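Local coordinates for protein CEL44C (Paenibacillus polymyxa, PDB 2YIH) that probably cleaves beta-1,4-glucan backbones, notably that of xyloglucan, through its family 44 glycoside hydrolase domain, one part of a longer multidomain enzyme, at residues A[108-113]-A[180-185]. The protein carries 8 engineered substitutions. Residues are numbered along the deposited sequence; the frame is centred on the assembly and turned at random.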
loop_
_atom_site.group_PDB
_atom_site.type_symbol
_atom_site.label_atom_id
_atom_site.label_comp_id
_atom_site.label_asym_id
_atom_site.label_seq_id
_atom_site.Cartn_x
_atom_site.Cartn_y
_atom_site.Cartn_z
ATOM N N VAL A 108 2.499 7.591 -8.988
ATOM C CA VAL A 108 2.516 7.169 -10.384
ATOM C C VAL A 108 3.803 6.355 -10.687
ATOM O O VAL A 108 4.926 6.815 -10.482
ATOM C CB VAL A 108 2.473 8.435 -11.275
ATOM C CG1 VAL A 108 2.661 8.092 -12.762
ATOM C CG2 VAL A 108 1.135 9.206 -11.046
ATOM N N THR A 109 3.629 5.155 -11.211
ATOM C CA THR A 109 4.785 4.330 -11.562
ATOM C C THR A 109 5.408 4.800 -12.869
ATOM O O THR A 109 4.684 5.097 -13.841
ATOM C CB THR A 109 4.321 2.871 -11.714
ATOM O OG1 THR A 109 3.773 2.454 -10.455
ATOM C CG2 THR A 109 5.484 1.907 -12.068
ATOM N N LEU A 110 6.740 4.713 -12.918
ATOM C CA LEU A 110 7.536 5.066 -14.121
ATOM C C LEU A 110 8.244 3.794 -14.534
ATOM O O LEU A 110 8.471 2.907 -13.698
ATOM C CB LEU A 110 8.577 6.137 -13.767
ATOM C CG LEU A 110 7.946 7.469 -13.317
ATOM C CD1 LEU A 110 9.060 8.458 -13.022
ATOM C CD2 LEU A 110 7.056 8.007 -14.423
ATOM N N PRO A 111 8.585 3.671 -15.829
ATOM C CA PRO A 111 9.119 2.370 -16.306
ATOM C C PRO A 111 10.649 2.277 -16.113
ATOM O O PRO A 111 11.360 3.259 -16.383
ATOM C CB PRO A 111 8.809 2.403 -17.819
ATOM C CG PRO A 111 8.877 3.899 -18.159
ATOM C CD PRO A 111 8.294 4.620 -16.927
ATOM N N MET A 112 11.146 1.087 -15.763
ATOM C CA MET A 112 12.584 0.931 -15.542
ATOM C C MET A 112 13.119 -0.408 -16.083
ATOM O O MET A 112 14.321 -0.636 -16.110
ATOM C CB MET A 112 12.871 1.098 -14.029
ATOM C CG MET A 112 14.240 1.569 -13.705
ATOM S SD MET A 112 14.498 1.817 -11.933
ATOM C CE MET A 112 13.994 0.235 -11.247
ATOM N N ALA A 113 12.236 -1.307 -16.504
ATOM C CA ALA A 113 12.703 -2.616 -16.951
ATOM C C ALA A 113 13.405 -2.526 -18.302
ATOM O O ALA A 113 14.211 -3.409 -18.637
ATOM C CB ALA A 113 11.533 -3.655 -16.980
ATOM N N LYS A 180 2.579 13.862 -6.618
ATOM C CA LYS A 180 3.510 13.912 -5.491
ATOM C C LYS A 180 4.552 12.810 -5.449
ATOM O O LYS A 180 5.628 12.994 -4.871
ATOM C CB LYS A 180 2.725 13.949 -4.186
ATOM C CG LYS A 180 2.137 15.360 -3.957
ATOM C CD LYS A 180 1.264 15.418 -2.721
ATOM C CE LYS A 180 1.120 16.855 -2.209
ATOM N NZ LYS A 180 0.932 17.854 -3.307
ATOM N N GLY A 181 4.186 11.630 -5.944
ATOM C CA GLY A 181 5.074 10.471 -5.836
ATOM C C GLY A 181 5.278 9.734 -7.157
ATOM O O GLY A 181 4.341 9.567 -7.939
ATOM N N TYR A 182 6.504 9.237 -7.362
ATOM C CA TYR A 182 6.803 8.390 -8.521
ATOM C C TYR A 182 7.478 7.135 -8.026
ATOM O O TYR A 182 8.358 7.218 -7.154
ATOM C CB TYR A 182 7.746 9.080 -9.531
ATOM C CG TYR A 182 7.131 10.311 -10.164
ATOM C CD1 TYR A 182 6.169 10.203 -11.148
ATOM C CD2 TYR A 182 7.480 11.584 -9.716
ATOM C CE1 TYR A 182 5.558 11.343 -11.669
ATOM C CE2 TYR A 182 6.895 12.731 -10.257
ATOM C CZ TYR A 182 5.986 12.597 -11.270
ATOM O OH TYR A 182 5.384 13.711 -11.809
ATOM N N ALA A 183 7.114 5.992 -8.616
ATOM C CA ALA A 183 7.671 4.710 -8.195
ATOM C C ALA A 183 8.581 4.199 -9.307
ATOM O O ALA A 183 8.273 4.367 -10.510
ATOM C CB ALA A 183 6.530 3.660 -7.920
ATOM N N LEU A 184 9.672 3.569 -8.872
ATOM C CA LEU A 184 10.677 2.996 -9.753
ATOM C C LEU A 184 10.198 1.601 -10.208
ATOM O O LEU A 184 10.649 0.580 -9.716
ATOM C CB LEU A 184 12.050 2.935 -9.041
ATOM C CG LEU A 184 12.542 4.296 -8.508
ATOM C CD1 LEU A 184 13.840 4.042 -7.686
ATOM C CD2 LEU A 184 12.828 5.288 -9.645
ATOM N N ASP A 185 9.328 1.619 -11.219
ATOM C CA ASP A 185 8.760 0.398 -11.817
ATOM C C ASP A 185 8.016 -0.405 -10.716
ATOM O O ASP A 185 7.479 0.185 -9.760
ATOM C CB ASP A 185 9.870 -0.399 -12.511
ATOM C CG ASP A 185 9.336 -1.304 -13.630
ATOM O OD1 ASP A 185 8.722 -2.345 -13.315
ATOM O OD2 ASP A 185 9.505 -0.930 -14.788
HETATM O O HOH W 1 5.039 0.799 -8.674
#
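With CG swung opposite its backbone N (chi1 -155°), Asp-185 carries its carboxylate to the amides of Met-112 and Ala-113, while Leu-110, whose CG lies beside its own N (chi1 -64°), lays its branches obliquely against Tyr-182. OD2 of Asp-185 takes the N-H of Met-112 at 2.8 Å on its anti lone pair, and that of Ala-113 in a weak, bent bond. A short carboxylate suits this place, since one oxygen can gather two successive amides where strand 105-110 becomes loop. The other oxygen, OD1, is held by Thr-51 and Trp-191, so the buried group is fixed in rotation; an alanine here would probably leave those two loop amides without their shared acceptor and Thr-51 and Trp-191 without their partner.

Upstream the segments pair as parallel strands: Val-108 N bonds Gly-181 O, Val-108 O receives Ala-183 N, and Leu-110 N reaches Ala-183 O at 2.9 Å. Leu-110 CD1 rests 3.8 Å from Tyr-182 CB; unbranched and bent at chi3, Met-112 can lay sulfur and methyl along Leu-184 CB, with SD 4.0 Å from it. Small Ala-183 fits on the other face, beside Thr-109, whose OG1 is bonded to Leu-45 O and accepts a hydrogen bond from a water that also donates to Asp-185 O.

These are the third and fourth strands of a TIM barrel, flanked by strands 42-45 and 227-233. Leu-110 and Tyr-182 pack outward on helix 159-170, whereas Met-112 and Leu-184 meet Leu-215 of helix 205-222.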